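PDB 5KO5: purine nucleoside phosphorylase from Schistosoma mansoni, which probably catalyses the reversible phosphorolysis of purine nucleosides such as inosine and guanosine, and is captured here with cytosine bound. Local coordinates for residues Gly129-Ile134 against Gln274-Glu279. Residues are numbered along the deposited sequence; the frame is centred on the assembly and turned at random.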
# COMPACT_ATOMS: atom_id res chain seq x y z
N GLY A 129 4.74 9.24 27.38
CA GLY A 129 5.40 8.49 28.42
C GLY A 129 4.70 7.21 28.85
O GLY A 129 5.26 6.47 29.67
N ASP A 130 3.51 6.93 28.33
CA ASP A 130 2.83 5.68 28.64
C ASP A 130 3.43 4.54 27.82
O ASP A 130 4.09 4.76 26.80
CB ASP A 130 1.34 5.77 28.31
CG ASP A 130 0.54 6.62 29.31
OD1 ASP A 130 1.08 6.98 30.38
OD2 ASP A 130 -0.64 6.91 29.03
N PHE A 131 3.20 3.32 28.28
CA PHE A 131 3.60 2.11 27.57
C PHE A 131 2.35 1.39 27.10
O PHE A 131 1.35 1.31 27.83
CB PHE A 131 4.38 1.16 28.47
CG PHE A 131 5.63 1.75 29.05
CD1 PHE A 131 6.73 2.02 28.24
CD2 PHE A 131 5.72 2.02 30.40
CE1 PHE A 131 7.89 2.56 28.79
CE2 PHE A 131 6.87 2.55 30.95
CZ PHE A 131 7.96 2.82 30.14
N VAL A 132 2.40 0.84 25.89
CA VAL A 132 1.31 0.03 25.35
C VAL A 132 1.82 -1.36 25.03
O VAL A 132 2.72 -1.52 24.18
CB VAL A 132 0.65 0.69 24.13
CG1 VAL A 132 -0.44 -0.21 23.57
CG2 VAL A 132 0.08 2.05 24.52
N LEU A 133 1.28 -2.37 25.71
CA LEU A 133 1.50 -3.76 25.32
C LEU A 133 0.70 -4.01 24.06
O LEU A 133 -0.52 -3.88 24.05
CB LEU A 133 1.04 -4.70 26.44
CG LEU A 133 1.62 -4.41 27.83
CD1 LEU A 133 1.03 -5.37 28.86
CD2 LEU A 133 3.14 -4.48 27.81
N ILE A 134 1.38 -4.35 22.97
CA ILE A 134 0.69 -4.52 21.70
C ILE A 134 0.00 -5.88 21.67
O ILE A 134 0.63 -6.91 21.92
CB ILE A 134 1.67 -4.34 20.53
CG1 ILE A 134 2.20 -2.92 20.55
CG2 ILE A 134 0.95 -4.64 19.19
CD1 ILE A 134 3.37 -2.70 19.62
N GLN A 274 14.45 -0.29 30.61
CA GLN A 274 15.54 -1.25 30.73
C GLN A 274 15.33 -2.16 31.93
O GLN A 274 15.50 -3.38 31.84
CB GLN A 274 16.88 -0.53 30.86
CG GLN A 274 18.02 -1.54 31.00
CD GLN A 274 19.23 -1.00 31.73
OE1 GLN A 274 19.19 0.06 32.35
NE2 GLN A 274 20.34 -1.74 31.66
N MET A 275 14.98 -1.57 33.08
CA MET A 275 14.73 -2.36 34.28
C MET A 275 13.58 -3.34 34.03
O MET A 275 13.66 -4.52 34.41
CB MET A 275 14.43 -1.41 35.45
CG MET A 275 14.37 -2.06 36.82
SD MET A 275 12.84 -2.97 37.11
CE MET A 275 11.64 -1.77 36.64
N TRP A 276 12.52 -2.87 33.38
CA TRP A 276 11.36 -3.71 33.13
C TRP A 276 11.73 -4.90 32.26
O TRP A 276 11.41 -6.06 32.58
CB TRP A 276 10.32 -2.86 32.41
CG TRP A 276 8.95 -3.43 32.28
CD1 TRP A 276 8.43 -4.52 32.93
CD2 TRP A 276 7.89 -2.90 31.48
NE1 TRP A 276 7.12 -4.71 32.56
CE2 TRP A 276 6.76 -3.72 31.67
CE3 TRP A 276 7.80 -1.81 30.60
CZ2 TRP A 276 5.55 -3.50 31.02
CZ3 TRP A 276 6.59 -1.58 29.96
CH2 TRP A 276 5.49 -2.42 30.17
N PHE A 277 12.42 -4.64 31.15
CA PHE A 277 12.77 -5.72 30.23
C PHE A 277 13.81 -6.66 30.81
O PHE A 277 13.77 -7.86 30.54
CB PHE A 277 13.18 -5.14 28.87
CG PHE A 277 12.03 -5.01 27.91
CD1 PHE A 277 10.88 -4.32 28.28
CD2 PHE A 277 12.08 -5.61 26.67
CE1 PHE A 277 9.80 -4.23 27.40
CE2 PHE A 277 11.01 -5.51 25.79
CZ PHE A 277 9.87 -4.82 26.17
N LYS A 278 14.74 -6.15 31.63
CA LYS A 278 15.65 -7.05 32.32
C LYS A 278 14.88 -8.03 33.20
O LYS A 278 15.16 -9.23 33.19
CB LYS A 278 16.68 -6.25 33.13
CG LYS A 278 17.72 -7.07 33.86
CD LYS A 278 18.71 -6.15 34.58
CE LYS A 278 19.72 -6.93 35.41
NZ LYS A 278 20.65 -6.00 36.12
N GLU A 279 13.89 -7.53 33.94
CA GLU A 279 13.10 -8.41 34.80
C GLU A 279 12.24 -9.37 33.98
O GLU A 279 12.09 -10.54 34.35
CB GLU A 279 12.25 -7.60 35.78
CG GLU A 279 11.42 -8.45 36.74
CD GLU A 279 12.25 -9.18 37.78
OE1 GLU A 279 13.48 -8.96 37.85
OE2 GLU A 279 11.67 -9.99 38.53
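Phe131 and Trp276 bring strand 131-134 and helix 274-279 together across a wide gap, their CA atoms, the nearest pair between the two backbones, standing 11.2 Å apart, so that the contact is made by side chains alone. The indole of Trp276 bridges most of that distance. Its side chain leaves the helix with CG trans to N (chi1 -169°), which extends it toward the strand and carries the CZ3-CH2 end of the six-membered ring to Phe131 and Leu133. The phenyl ring of Phe131 runs the other way, back toward the helix, so the two aromatic side chains point in opposite directions and overlap near their ends. Trp276 CZ3 lies over one face of the Phe131 ring, displaced toward its rim, and comes within 3.6 Å of Phe131 CG. The ring planes meet at 59° with centroids 5.1 Å apart, an oblique pairing. Phe131 CB adds to the grip, 3.8 Å from Trp276 CZ3. Two residues along the strand, past Val132, which points away from the helix, Leu133 sends its CD2 methyl to the same indole, 3.9 Å from Trp276 CH2, so that Phe131 and Leu133 meet neighbouring atoms at its leading end. The polar end of the buried indole is also satisfied: NE1 donates a hydrogen bond to the carbonyl O of Ala176 in helix 170-182, while Phe185 meets the ring edge-to-face. This is apolar core packing of helix 259-283 against the central mixed sheet of the phosphorylase fold, where strand 131-139 runs between parallel strand 189-196, whose Val189 touches both Leu133 and Trp276, and antiparallel strand 236-246.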